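Local coordinates for protein APL1 (Anopheles gambiae, PDB 3O6N) that forms a complex with the leucine-rich repeat protein LRIM1 and thereby probably helps regulate complement-like immunity in the mosquito, at residues L300-N305 with P315-L320; V331-S336 with K342-S347; V363-V368 with H383-K388. All blocks are in the same frame, centred on the assembly; numbering follows the deposited sequence.

How the interactions relate
The three contacts follow one another along the chain with no crossing, stepping down the solenoid toward its C-terminal end. Interaction 1 closes the loop from strand 299-301 across to helix 314-317 and the turn after it. Interaction 2 then sets 331-336 across the core from strand 343-345, the last of the parallel ladder. Interaction 3 joins 363-368, beyond helix 353-359, to strand 385-388 in the C-terminal cap. Neighbours touch: Phe317 packs on Leu333 and Leu335, and Leu385 on Leu346, while Leu344 N lies 2.9 Å from Ala367 O, a probable hydrogen bond. Interactions 1 and 3 do not meet, their nearest atoms about 9 Å apart; interaction 2 lies against both.

Interaction 1 (L300-N305 with P315-L320); sequences LDLSHN and PQFDRL
Inside a coil of the leucine-rich repeat solenoid, Leu300 and Leu302 of the strand side face Phe317 and Leu320 of the convex side, all four buried. The closest approach is Leu300 CB to Leu320 CD1 at 3.7 Å. Leu300 has CG anti to its backbone N (chi1 -177°), which carries its methyls into the core toward Phe317 and Leu320; CD2 ends 4.1 Å from Phe317 CE1, at the edge of the ring and near its plane. Leu302 CD1 reaches the same ring carbon more loosely and obliquely, so Phe317 CE1 sits near methyls of both leucines.

Leu300, Leu302 and Asn305 belong to the LxLxxN pattern of these repeats, the leucines filling the interior while the asparagine turns back into the loop. Helix 314-317 runs into a type I turn from Phe317 to Leu320; the turn brings Leu320 round to the strand, while the Phe317 ring reaches it from the helix. Leu323 of the following strand touches Leu300 and Phe317, while Leu287 touches Leu302 and Phe317, extending the core into adjoining coils. Polar groups hold the strand's exit: Asp301 OD1 accepts Ser303 N at 3.0 Å in an Asx turn and also takes Ser303 OG. Asn305 ND2 donates to Leu302 O at 3.0 Å, almost straight at 174° but from above the carbonyl plane, and its OD1 accepts from Leu284 N in the preceding coil.

Interaction 2 (V331-S336 with K342-S347); sequences VTLKLS and KNLTLS. With NAG (2-acetamido-2-deoxy-beta-D-glucopyranose), chain D.
The backbones of 331-336 and of strand 343-345 with its exit stay well apart, 9.4 Å between the nearest CA atoms, Leu333 and Leu346, and no hydrogen bond joins them. Leucine side chains bridge the gap. A chi1 of 179° swings Leu333 CG away from the backbone N and extends CD2 into the interior, where it meets Leu346 CD2 at 3.7 Å; the two side chains cross at about a right angle, methyl against methyl. Leu344 CD2 is a looser neighbour of both leucines opposite, 4.4 Å from Leu333 CD2 and the same from Leu335 CD1. Leu344 and Leu346 are the inward leucines of the last parallel strand of the solenoid and its exit, so this is the core of the final coil. Leu359 of helix 353-359 touches Leu333, Leu335 and Leu346 from the cap side.

The opposite side of the strand is polar. Asn343 carries an N-linked glycan, its ND2 bonded covalently to NAG C1 at 1.4 Å, and the sugar is also hydrogen-bonded to the hydroxyl of Tyr324. Thr345 OG1 hydrogen-bonds to Asp326 OD1 of the previous coil. Across the contact the chemistry is purely apolar, implying that only shape and burial join the two segments directly; 331-336 takes its directional bonds elsewhere, as between Leu333 N and Ser355 OG and in the salt bridge of Lys334 with Glu311, while those of the strand run to neighbouring coils, the cap and, through Asn343, the attached sugar.

Interaction 3 (V363-V368 with H383-K388); sequences VARPAV and HGLCCK
Arg365 reaches across from 363-368 and grips the backbone carbonyl of His383 with two nitrogens of its guanidinium. NH1 donates to His383 O at 2.7 Å, with an angle of 151° at the hydrogen; NH2 adds a weak second bond to the same oxygen at 3.1 Å. The oxygen lies at the edge of the guanidinium, close to its plane, whereas from the carbonyl's side the NH1 donor stands well above the C=O plane. NH2 also hydrogen-bonds to Asp370 O, so the arginine links two backbone carbonyls, which helps to fix its rotation. The chain is extended from CG to NE, which gives the long reach.

Beyond the bonds, Leu385 CG lies 3.7 Å from Arg365 NH2, also at the edge of the group, with Leu385 CD1 a little farther off. From within its own segment, Val368 CG1 rests against one face of the guanidinium, off its centre. Gly384 comes between the bonded carbonyl and Leu385; it has a positive phi (81°), and its backbone passes close beside Arg365 NH2. Phe360 stacks with the ring of His383 and also touches the arginine side chain, while Leu385 packs inward on Leu356 of helix 353-359.

Two disulfides, Cys386 to Cys375 and Cys387 to Cys353, tie strand 385-388 from opposite faces. A short helix, a small sheet and two disulfides closing the end of the parallel ladder are characteristic of the cysteine-rich C-terminal caps of extracellular leucine-rich repeat domains, and Arg365 ties the loop after that helix to the turn between the two antiparallel strands.

Interaction 1 (L300-N305 with P315-L320)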
ATOM      1  N   LEU A 300       7.119 -17.698  -7.450  1.00 14.25           N
ATOM      2  CA  LEU A 300       8.460 -17.201  -7.184  1.00 16.46           C
ATOM      3  C   LEU A 300       8.938 -16.401  -8.383  1.00 18.15           C
ATOM      4  O   LEU A 300       9.126 -16.944  -9.473  1.00 15.98           O
ATOM      5  CB  LEU A 300       9.422 -18.363  -6.889  1.00 13.45           C
ATOM      6  CG  LEU A 300      10.868 -18.012  -6.514  1.00 13.83           C
ATOM      7  CD1 LEU A 300      10.921 -17.046  -5.337  1.00 15.17           C
ATOM      8  CD2 LEU A 300      11.674 -19.272  -6.208  1.00 13.81           C
ATOM      9  N   ASP A 301       9.123 -15.104  -8.180  1.00 15.42           N
ATOM     10  CA  ASP A 301       9.570 -14.234  -9.255  1.00 19.18           C
ATOM     11  C   ASP A 301      11.021 -13.840  -9.037  1.00 18.76           C
ATOM     12  O   ASP A 301      11.333 -13.067  -8.131  1.00 16.78           O
ATOM     13  CB  ASP A 301       8.690 -12.986  -9.336  1.00 14.49           C
ATOM     14  CG  ASP A 301       8.988 -12.141 -10.557  1.00 17.09           C
ATOM     15  OD1 ASP A 301       9.996 -12.421 -11.240  1.00 15.38           O
ATOM     16  OD2 ASP A 301       8.214 -11.195 -10.826  1.00 14.79           O
ATOM     17  N   LEU A 302      11.905 -14.381  -9.871  1.00 15.20           N
ATOM     18  CA  LEU A 302      13.326 -14.079  -9.789  1.00 13.35           C
ATOM     19  C   LEU A 302      13.812 -13.375 -11.052  1.00 13.54           C
ATOM     20  O   LEU A 302      15.015 -13.315 -11.307  1.00 16.21           O
ATOM     21  CB  LEU A 302      14.130 -15.370  -9.608  1.00 15.48           C
ATOM     22  CG  LEU A 302      13.797 -16.215  -8.376  1.00 17.03           C
ATOM     23  CD1 LEU A 302      14.397 -17.604  -8.505  1.00 16.85           C
ATOM     24  CD2 LEU A 302      14.280 -15.522  -7.111  1.00 21.66           C
ATOM     25  N   SER A 303      12.880 -12.857 -11.843  1.00 13.98           N
ATOM     26  CA  SER A 303      13.232 -12.242 -13.119  1.00 16.69           C
ATOM     27  C   SER A 303      14.054 -10.971 -12.931  1.00 17.61           C
ATOM     28  O   SER A 303      13.955 -10.300 -11.905  1.00 17.80           O
ATOM     29  CB  SER A 303      11.973 -11.954 -13.961  1.00 15.14           C
ATOM     30  OG  SER A 303      11.150 -10.955 -13.350  1.00 17.33           O
ATOM     31  N   HIS A 304      14.869 -10.652 -13.929  1.00 16.09           N
ATOM     32  CA  HIS A 304      15.667  -9.428 -13.919  1.00 15.01           C
ATOM     33  C   HIS A 304      16.635  -9.368 -12.742  1.00 17.36           C
ATOM     34  O   HIS A 304      16.606  -8.440 -11.935  1.00 16.55           O
ATOM     35  CB  HIS A 304      14.770  -8.184 -13.981  1.00 14.34           C
ATOM     36  CG  HIS A 304      14.096  -8.009 -15.304  1.00 18.15           C
ATOM     37  ND1 HIS A 304      12.861  -8.551 -15.593  1.00 22.36           N
ATOM     38  CD2 HIS A 304      14.501  -7.379 -16.433  1.00 17.14           C
ATOM     39  CE1 HIS A 304      12.528  -8.247 -16.832  1.00 22.36           C
ATOM     40  NE2 HIS A 304      13.506  -7.538 -17.366  1.00 27.16           N
ATOM     41  N   ASN A 305      17.487 -10.381 -12.658  1.00 14.80           N
ATOM     42  CA  ASN A 305      18.572 -10.398 -11.691  1.00 18.39           C
ATOM     43  C   ASN A 305      19.864 -10.801 -12.394  1.00 19.79           C
ATOM     44  O   ASN A 305      19.977 -10.654 -13.611  1.00 20.12           O
ATOM     45  CB  ASN A 305      18.248 -11.328 -10.520  1.00 15.72           C
ATOM     46  CG  ASN A 305      17.284 -10.693  -9.523  1.00 15.87           C
ATOM     47  OD1 ASN A 305      17.668  -9.800  -8.776  1.00 16.56           O
ATOM     48  ND2 ASN A 305      16.032 -11.147  -9.515  1.00 15.50           N
ATOM     49  N   PRO A 315      14.244 -28.875  -5.892  1.00 20.79           N
ATOM     50  CA  PRO A 315      13.191 -29.259  -4.944  1.00 23.16           C
ATOM     51  C   PRO A 315      12.221 -28.121  -4.635  1.00 21.94           C
ATOM     52  O   PRO A 315      11.046 -28.381  -4.377  1.00 24.94           O
ATOM     53  CB  PRO A 315      13.972 -29.663  -3.681  1.00 25.49           C
ATOM     54  CG  PRO A 315      15.347 -29.098  -3.864  1.00 30.79           C
ATOM     55  CD  PRO A 315      15.590 -29.107  -5.342  1.00 26.61           C
ATOM     56  N   GLN A 316      12.703 -26.883  -4.656  1.00 18.02           N
ATOM     57  CA  GLN A 316      11.825 -25.733  -4.469  1.00 19.18           C
ATOM     58  C   GLN A 316      10.990 -25.491  -5.727  1.00 16.09           C
ATOM     59  O   GLN A 316       9.777 -25.291  -5.649  1.00 19.76           O
ATOM     60  CB  GLN A 316      12.632 -24.477  -4.122  1.00 14.86           C
ATOM     61  CG  GLN A 316      11.777 -23.236  -3.906  1.00 15.62           C
ATOM     62  CD  GLN A 316      10.903 -23.334  -2.668  1.00 19.89           C
ATOM     63  OE1 GLN A 316      11.292 -22.892  -1.589  1.00 19.42           O
ATOM     64  NE2 GLN A 316       9.717 -23.916  -2.819  1.00 21.48           N
ATOM     65  N   PHE A 317      11.652 -25.509  -6.880  1.00 16.24           N
ATOM     66  CA  PHE A 317      10.989 -25.265  -8.163  1.00 14.77           C
ATOM     67  C   PHE A 317       9.899 -26.294  -8.463  1.00 17.77           C
ATOM     68  O   PHE A 317       8.856 -25.956  -9.025  1.00 20.93           O
ATOM     69  CB  PHE A 317      12.007 -25.279  -9.307  1.00 17.35           C
ATOM     70  CG  PHE A 317      13.027 -24.170  -9.245  1.00 15.24           C
ATOM     71  CD1 PHE A 317      12.776 -23.008  -8.540  1.00 17.53           C
ATOM     72  CD2 PHE A 317      14.243 -24.299  -9.903  1.00 17.94           C
ATOM     73  CE1 PHE A 317      13.719 -21.990  -8.489  1.00 16.94           C
ATOM     74  CE2 PHE A 317      15.188 -23.289  -9.857  1.00 18.08           C
ATOM     75  CZ  PHE A 317      14.922 -22.129  -9.151  1.00 15.66           C
ATOM     76  N   ASP A 318      10.156 -27.548  -8.099  1.00 19.54           N
ATOM     77  CA  ASP A 318       9.254 -28.660  -8.401  1.00 22.73           C
ATOM     78  C   ASP A 318       7.861 -28.483  -7.809  1.00 27.20           C
ATOM     79  O   ASP A 318       6.895 -29.065  -8.306  1.00 28.32           O
ATOM     80  CB  ASP A 318       9.837 -29.982  -7.888  1.00 24.02           C
ATOM     81  CG  ASP A 318      10.829 -30.608  -8.849  1.00 30.82           C
ATOM     82  OD1 ASP A 318      10.828 -30.253 -10.046  1.00 31.88           O
ATOM     83  OD2 ASP A 318      11.604 -31.478  -8.400  1.00 28.92           O
ATOM     84  N   ARG A 319       7.766 -27.692  -6.741  1.00 26.13           N
ATOM     85  CA  ARG A 319       6.516 -27.514  -6.009  1.00 25.85           C
ATOM     86  C   ARG A 319       5.749 -26.259  -6.419  1.00 21.71           C
ATOM     87  O   ARG A 319       4.627 -26.041  -5.965  1.00 23.15           O
ATOM     88  CB  ARG A 319       6.788 -27.425  -4.508  1.00 34.01           C
ATOM     89  CG  ARG A 319       7.670 -28.518  -3.946  1.00 42.68           C
ATOM     90  CD  ARG A 319       7.893 -28.289  -2.463  1.00 47.55           C
ATOM     91  NE  ARG A 319       6.625 -28.212  -1.741  1.00 47.19           N
ATOM     92  CZ  ARG A 319       6.034 -29.253  -1.166  1.00 50.38           C
ATOM     93  NH1 ARG A 319       6.600 -30.451  -1.223  1.00 52.45           N
ATOM     94  NH2 ARG A 319       4.880 -29.098  -0.531  1.00 48.01           N
ATOM     95  N   LEU A 320       6.356 -25.426  -7.257  1.00 17.98           N
ATOM     96  CA  LEU A 320       5.744 -24.148  -7.623  1.00 19.01           C
ATOM     97  C   LEU A 320       4.675 -24.288  -8.700  1.00 18.90           C
ATOM     98  O   LEU A 320       4.628 -25.282  -9.425  1.00 20.55           O
ATOM     99  CB  LEU A 320       6.817 -23.166  -8.100  1.00 16.97           C
ATOM    100  CG  LEU A 320       7.894 -22.791  -7.081  1.00 18.34           C
ATOM    101  CD1 LEU A 320       8.979 -21.969  -7.759  1.00 20.09           C
ATOM    102  CD2 LEU A 320       7.261 -22.023  -5.926  1.00 18.58           C
TER

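Interaction 2 (V331-S336 with K342-S347)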
ATOM      1  N   VAL A 331      22.292 -20.855 -16.750  0.56 16.72           N
ATOM      2  CA  VAL A 331      22.843 -21.819 -17.696  0.56 17.49           C
ATOM      3  C   VAL A 331      22.068 -23.135 -17.737  0.56 17.55           C
ATOM      4  O   VAL A 331      21.942 -23.753 -18.793  0.56 20.66           O
ATOM      5  CB  VAL A 331      24.324 -22.101 -17.391  0.56 17.73           C
ATOM      6  CG1 VAL A 331      25.160 -20.865 -17.671  0.56 20.62           C
ATOM      7  CG2 VAL A 331      24.490 -22.546 -15.948  0.56 16.36           C
ATOM      8  N   THR A 332      21.550 -23.565 -16.592  1.00 16.80           N
ATOM      9  CA  THR A 332      20.798 -24.815 -16.526  1.00 19.27           C
ATOM     10  C   THR A 332      19.570 -24.744 -15.619  1.00 18.50           C
ATOM     11  O   THR A 332      19.488 -23.917 -14.712  1.00 20.55           O
ATOM     12  CB  THR A 332      21.677 -25.989 -16.039  1.00 22.34           C
ATOM     13  OG1 THR A 332      22.102 -25.742 -14.696  1.00 20.30           O
ATOM     14  CG2 THR A 332      22.899 -26.169 -16.927  1.00 18.10           C
ATOM     15  N   LEU A 333      18.625 -25.640 -15.875  1.00 18.66           N
ATOM     16  CA  LEU A 333      17.435 -25.776 -15.053  1.00 15.97           C
ATOM     17  C   LEU A 333      16.975 -27.224 -15.123  1.00 17.32           C
ATOM     18  O   LEU A 333      16.897 -27.801 -16.205  1.00 18.62           O
ATOM     19  CB  LEU A 333      16.324 -24.848 -15.554  1.00 16.77           C
ATOM     20  CG  LEU A 333      15.004 -24.914 -14.780  1.00 13.77           C
ATOM     21  CD1 LEU A 333      15.200 -24.409 -13.351  1.00 15.81           C
ATOM     22  CD2 LEU A 333      13.902 -24.124 -15.490  1.00 13.89           C
ATOM     23  N   LYS A 334      16.689 -27.810 -13.966  0.62 18.07           N
ATOM     24  CA  LYS A 334      16.209 -29.185 -13.901  0.62 19.45           C
ATOM     25  C   LYS A 334      14.856 -29.252 -13.209  0.62 20.54           C
ATOM     26  O   LYS A 334      14.656 -28.642 -12.160  0.62 22.46           O
ATOM     27  CB  LYS A 334      17.201 -30.069 -13.139  0.62 22.19           C
ATOM     28  CG  LYS A 334      18.468 -30.413 -13.893  0.62 27.23           C
ATOM     29  CD  LYS A 334      19.347 -31.328 -13.050  0.62 29.80           C
ATOM     30  CE  LYS A 334      20.602 -31.748 -13.795  0.62 30.09           C
ATOM     31  NZ  LYS A 334      21.472 -32.599 -12.937  0.62 28.49           N
ATOM     32  N   LEU A 335      13.932 -30.001 -13.799  1.00 20.76           N
ATOM     33  CA  LEU A 335      12.624 -30.220 -13.200  1.00 21.40           C
ATOM     34  C   LEU A 335      12.328 -31.714 -13.161  1.00 27.43           C
ATOM     35  O   LEU A 335      12.713 -32.454 -14.068  1.00 23.71           O
ATOM     36  CB  LEU A 335      11.532 -29.499 -13.996  1.00 19.40           C
ATOM     37  CG  LEU A 335      11.521 -27.966 -14.023  1.00 19.97           C
ATOM     38  CD1 LEU A 335      10.409 -27.470 -14.934  1.00 18.86           C
ATOM     39  CD2 LEU A 335      11.354 -27.391 -12.621  1.00 19.91           C
ATOM     40  N   SER A 336      11.651 -32.155 -12.107  1.00 28.79           N
ATOM     41  CA  SER A 336      11.230 -33.546 -11.992  1.00 27.61           C
ATOM     42  C   SER A 336      10.048 -33.810 -12.913  1.00 27.03           C
ATOM     43  O   SER A 336       9.346 -32.881 -13.312  1.00 27.82           O
ATOM     44  CB  SER A 336      10.838 -33.870 -10.552  1.00 33.86           C
ATOM     45  OG  SER A 336      11.945 -33.738  -9.676  1.00 34.57           O
ATOM     46  N   LYS A 342       2.813 -24.361 -13.855  1.00 22.96           N
ATOM     47  CA  LYS A 342       1.783 -24.018 -14.830  1.00 25.99           C
ATOM     48  C   LYS A 342       2.189 -22.798 -15.654  1.00 20.39           C
ATOM     49  O   LYS A 342       1.689 -22.589 -16.752  1.00 19.76           O
ATOM     50  CB  LYS A 342       0.449 -23.746 -14.126  1.00 30.69           C
ATOM     51  CG  LYS A 342      -0.139 -24.953 -13.417  1.00 39.19           C
ATOM     52  CD  LYS A 342      -0.370 -26.102 -14.384  1.00 50.89           C
ATOM     53  CE  LYS A 342      -0.965 -27.309 -13.675  1.00 57.69           C
ATOM     54  NZ  LYS A 342      -1.198 -28.446 -14.609  1.00 60.12           N
ATOM     55  N   ASN A 343       3.095 -21.993 -15.112  1.00 20.57           N
ATOM     56  CA  ASN A 343       3.589 -20.803 -15.796  1.00 18.10           C
ATOM     57  C   ASN A 343       5.081 -20.634 -15.527  1.00 18.64           C
ATOM     58  O   ASN A 343       5.493 -20.458 -14.383  1.00 21.81           O
ATOM     59  CB  ASN A 343       2.818 -19.560 -15.331  1.00 23.70           C
ATOM     60  CG  ASN A 343       2.985 -18.375 -16.272  1.00 34.91           C
ATOM     61  OD1 ASN A 343       4.002 -18.239 -16.955  1.00 36.28           O
ATOM     62  ND2 ASN A 343       1.975 -17.510 -16.314  1.00 42.43           N
ATOM     63  N   LEU A 344       5.885 -20.696 -16.584  1.00 18.45           N
ATOM     64  CA  LEU A 344       7.336 -20.625 -16.470  1.00 12.65           C
ATOM     65  C   LEU A 344       7.914 -19.668 -17.510  1.00 16.04           C
ATOM     66  O   LEU A 344       7.582 -19.766 -18.687  1.00 16.43           O
ATOM     67  CB  LEU A 344       7.932 -22.024 -16.663  1.00 16.32           C
ATOM     68  CG  LEU A 344       9.454 -22.198 -16.657  1.00 18.03           C
ATOM     69  CD1 LEU A 344      10.035 -21.828 -15.292  1.00 17.82           C
ATOM     70  CD2 LEU A 344       9.817 -23.635 -17.033  1.00 17.37           C
ATOM     71  N   THR A 345       8.755 -18.729 -17.079  1.00 15.31           N
ATOM     72  CA  THR A 345       9.467 -17.869 -18.030  1.00 16.70           C
ATOM     73  C   THR A 345      10.960 -18.194 -18.027  1.00 15.78           C
ATOM     74  O   THR A 345      11.550 -18.431 -16.970  1.00 14.98           O
ATOM     75  CB  THR A 345       9.249 -16.368 -17.773  1.00 14.18           C
ATOM     76  OG1 THR A 345       9.726 -16.015 -16.469  1.00 15.43           O
ATOM     77  CG2 THR A 345       7.762 -16.011 -17.894  1.00 16.03           C
ATOM     78  N   LEU A 346      11.565 -18.198 -19.214  1.00 14.33           N
ATOM     79  CA  LEU A 346      12.919 -18.728 -19.393  1.00 15.36           C
ATOM     80  C   LEU A 346      13.794 -17.887 -20.317  1.00 16.96           C
ATOM     81  O   LEU A 346      14.999 -18.121 -20.419  1.00 16.80           O
ATOM     82  CB  LEU A 346      12.848 -20.145 -19.962  1.00 15.59           C
ATOM     83  CG  LEU A 346      12.114 -21.191 -19.124  1.00 18.87           C
ATOM     84  CD1 LEU A 346      11.908 -22.471 -19.936  1.00 17.55           C
ATOM     85  CD2 LEU A 346      12.877 -21.475 -17.835  1.00 14.41           C
ATOM     86  N   SER A 347      13.195 -16.917 -21.001  1.00 16.40           N
ATOM     87  CA  SER A 347      13.920 -16.188 -22.037  1.00 17.06           C
ATOM     88  C   SER A 347      14.958 -15.224 -21.466  1.00 17.07           C
ATOM     89  O   SER A 347      14.959 -14.918 -20.269  1.00 16.89           O
ATOM     90  CB  SER A 347      12.955 -15.467 -22.988  1.00 16.76           C
ATOM     91  OG  SER A 347      12.363 -14.334 -22.373  1.00 17.74           O
TER
HETATM   92  C1  NAG D1004       2.376 -16.334 -17.048  1.00 48.40           C
HETATM   93  C2  NAG D1004       1.056 -15.734 -17.532  1.00 54.92           C
HETATM   94  C3  NAG D1004       1.229 -14.337 -18.115  1.00 58.68           C
HETATM   95  C4  NAG D1004       2.109 -13.468 -17.229  1.00 60.35           C
HETATM   96  C5  NAG D1004       3.394 -14.197 -16.862  1.00 59.83           C
HETATM   97  C6  NAG D1004       4.244 -13.348 -15.923  1.00 63.43           C
HETATM   98  C7  NAG D1004      -0.669 -17.260 -18.302  1.00 62.06           C
HETATM   99  C8  NAG D1004      -1.097 -18.238 -19.355  1.00 62.52           C
HETATM  100  N2  NAG D1004       0.463 -16.600 -18.532  1.00 58.77           N
HETATM  101  O3  NAG D1004      -0.036 -13.728 -18.250  1.00 59.62           O
HETATM  102  O4  NAG D1004       2.422 -12.272 -17.910  1.00 61.69           O
HETATM  103  O5  NAG D1004       3.094 -15.427 -16.237  1.00 53.85           O
HETATM  104  O6  NAG D1004       5.421 -12.938 -16.585  1.00 65.64           O
HETATM  105  O7  NAG D1004      -1.348 -17.095 -17.289  1.00 63.50           O

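Interaction 3 (V363-V368 with H383-K388)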
ATOM      1  N   VAL A 363       8.323 -30.266 -19.647  1.00 17.90           N
ATOM      2  CA  VAL A 363       7.539 -29.036 -19.721  1.00 15.44           C
ATOM      3  C   VAL A 363       7.592 -28.501 -21.149  1.00 20.42           C
ATOM      4  O   VAL A 363       8.539 -28.776 -21.886  1.00 19.62           O
ATOM      5  CB  VAL A 363       8.050 -27.975 -18.719  1.00 17.69           C
ATOM      6  CG1 VAL A 363       9.338 -27.341 -19.213  1.00 18.14           C
ATOM      7  CG2 VAL A 363       6.980 -26.908 -18.454  1.00 18.04           C
ATOM      8  N   ALA A 364       6.566 -27.755 -21.541  1.00 16.54           N
ATOM      9  CA  ALA A 364       6.503 -27.201 -22.889  1.00 18.93           C
ATOM     10  C   ALA A 364       5.612 -25.969 -22.925  1.00 16.76           C
ATOM     11  O   ALA A 364       5.242 -25.428 -21.883  1.00 18.01           O
ATOM     12  CB  ALA A 364       6.005 -28.252 -23.872  1.00 19.01           C
ATOM     13  N   ARG A 365       5.279 -25.523 -24.130  1.00 19.41           N
ATOM     14  CA  ARG A 365       4.384 -24.389 -24.294  1.00 18.95           C
ATOM     15  C   ARG A 365       2.948 -24.880 -24.408  1.00 19.73           C
ATOM     16  O   ARG A 365       2.699 -25.945 -24.964  1.00 20.75           O
ATOM     17  CB  ARG A 365       4.798 -23.557 -25.508  1.00 18.44           C
ATOM     18  CG  ARG A 365       6.191 -22.975 -25.341  1.00 18.40           C
ATOM     19  CD  ARG A 365       6.605 -22.046 -26.464  1.00 16.52           C
ATOM     20  NE  ARG A 365       7.837 -21.354 -26.095  1.00 19.21           N
ATOM     21  CZ  ARG A 365       9.046 -21.904 -26.141  1.00 24.79           C
ATOM     22  NH1 ARG A 365       9.190 -23.159 -26.556  1.00 22.80           N
ATOM     23  NH2 ARG A 365      10.110 -21.202 -25.772  1.00 17.29           N
ATOM     24  N   PRO A 366       1.990 -24.089 -23.901  1.00 17.00           N
ATOM     25  CA  PRO A 366       2.188 -22.718 -23.424  1.00 18.76           C
ATOM     26  C   PRO A 366       2.507 -22.557 -21.929  1.00 18.41           C
ATOM     27  O   PRO A 366       2.489 -21.423 -21.456  1.00 16.53           O
ATOM     28  CB  PRO A 366       0.837 -22.065 -23.729  1.00 21.76           C
ATOM     29  CG  PRO A 366      -0.141 -23.179 -23.516  1.00 20.81           C
ATOM     30  CD  PRO A 366       0.561 -24.449 -23.957  1.00 18.39           C
ATOM     31  N   ALA A 367       2.784 -23.635 -21.203  1.00 18.63           N
ATOM     32  CA  ALA A 367       3.210 -23.493 -19.807  1.00 19.82           C
ATOM     33  C   ALA A 367       4.434 -22.585 -19.768  1.00 21.62           C
ATOM     34  O   ALA A 367       4.484 -21.617 -19.005  1.00 20.26           O
ATOM     35  CB  ALA A 367       3.511 -24.844 -19.182  1.00 21.13           C
ATOM     36  N   VAL A 368       5.421 -22.905 -20.602  1.00 16.03           N
ATOM     37  CA  VAL A 368       6.515 -21.984 -20.879  1.00 12.76           C
ATOM     38  C   VAL A 368       5.935 -20.789 -21.620  1.00 16.73           C
ATOM     39  O   VAL A 368       5.435 -20.919 -22.738  1.00 17.05           O
ATOM     40  CB  VAL A 368       7.622 -22.646 -21.719  1.00 16.64           C
ATOM     41  CG1 VAL A 368       8.672 -21.617 -22.116  1.00 14.58           C
ATOM     42  CG2 VAL A 368       8.263 -23.792 -20.932  1.00 16.42           C
ATOM     43  N   HIS A 383      14.146 -25.485 -28.570  1.00 19.45           N
ATOM     44  CA  HIS A 383      12.784 -25.303 -28.088  1.00 16.99           C
ATOM     45  C   HIS A 383      12.468 -23.822 -27.860  1.00 18.44           C
ATOM     46  O   HIS A 383      11.905 -23.441 -26.830  1.00 18.38           O
ATOM     47  CB  HIS A 383      12.550 -26.124 -26.820  1.00 19.74           C
ATOM     48  CG  HIS A 383      12.679 -27.602 -27.032  1.00 22.89           C
ATOM     49  ND1 HIS A 383      11.865 -28.302 -27.896  1.00 21.36           N
ATOM     50  CD2 HIS A 383      13.523 -28.510 -26.488  1.00 21.84           C
ATOM     51  CE1 HIS A 383      12.204 -29.580 -27.877  1.00 21.05           C
ATOM     52  NE2 HIS A 383      13.206 -29.732 -27.032  1.00 21.39           N
ATOM     53  N   GLY A 384      12.852 -22.997 -28.830  1.00 16.47           N
ATOM     54  CA  GLY A 384      12.464 -21.597 -28.858  1.00 20.80           C
ATOM     55  C   GLY A 384      13.290 -20.686 -27.968  1.00 20.66           C
ATOM     56  O   GLY A 384      12.950 -19.520 -27.785  1.00 20.35           O
ATOM     57  N   LEU A 385      14.379 -21.213 -27.421  1.00 19.22           N
ATOM     58  CA  LEU A 385      15.218 -20.456 -26.493  1.00 17.75           C
ATOM     59  C   LEU A 385      16.691 -20.545 -26.891  1.00 22.28           C
ATOM     60  O   LEU A 385      17.176 -21.612 -27.264  1.00 19.44           O
ATOM     61  CB  LEU A 385      15.024 -20.982 -25.069  1.00 16.70           C
ATOM     62  CG  LEU A 385      13.612 -20.794 -24.503  1.00 18.19           C
ATOM     63  CD1 LEU A 385      13.281 -21.861 -23.474  1.00 16.86           C
ATOM     64  CD2 LEU A 385      13.455 -19.400 -23.915  1.00 20.90           C
ATOM     65  N   CYS A 386      17.402 -19.423 -26.811  1.00 20.10           N
ATOM     66  CA  CYS A 386      18.814 -19.397 -27.186  1.00 21.19           C
ATOM     67  C   CYS A 386      19.670 -20.253 -26.265  1.00 17.99           C
ATOM     68  O   CYS A 386      19.499 -20.229 -25.048  1.00 19.57           O
ATOM     69  CB  CYS A 386      19.343 -17.962 -27.190  1.00 20.27           C
ATOM     70  SG  CYS A 386      18.579 -16.915 -28.435  1.00 23.78           S
ATOM     71  N   CYS A 387      20.601 -20.999 -26.848  1.00 20.37           N
ATOM     72  CA  CYS A 387      21.501 -21.818 -26.053  1.00 19.15           C
ATOM     73  C   CYS A 387      22.810 -22.069 -26.786  1.00 18.87           C
ATOM     74  O   CYS A 387      22.897 -21.921 -28.008  1.00 18.08           O
ATOM     75  CB  CYS A 387      20.846 -23.152 -25.698  1.00 19.28           C
ATOM     76  SG  CYS A 387      20.576 -24.230 -27.131  1.00 21.42           S
ATOM     77  N   LYS A 388      23.829 -22.451 -26.027  1.00 21.59           N
ATOM     78  CA  LYS A 388      25.111 -22.828 -26.604  1.00 24.51           C
ATOM     79  C   LYS A 388      25.415 -24.286 -26.275  1.00 26.47           C
ATOM     80  O   LYS A 388      25.144 -24.752 -25.165  1.00 22.00           O
ATOM     81  CB  LYS A 388      26.217 -21.920 -26.069  1.00 30.37           C
ATOM     82  CG  LYS A 388      26.356 -21.966 -24.557  1.00 40.96           C
ATOM     83  CD  LYS A 388      27.128 -20.768 -24.023  1.00 49.00           C
ATOM     84  CE  LYS A 388      27.278 -20.850 -22.508  1.00 46.35           C
ATOM     85  NZ  LYS A 388      25.982 -21.119 -21.826  1.00 39.17           N
TER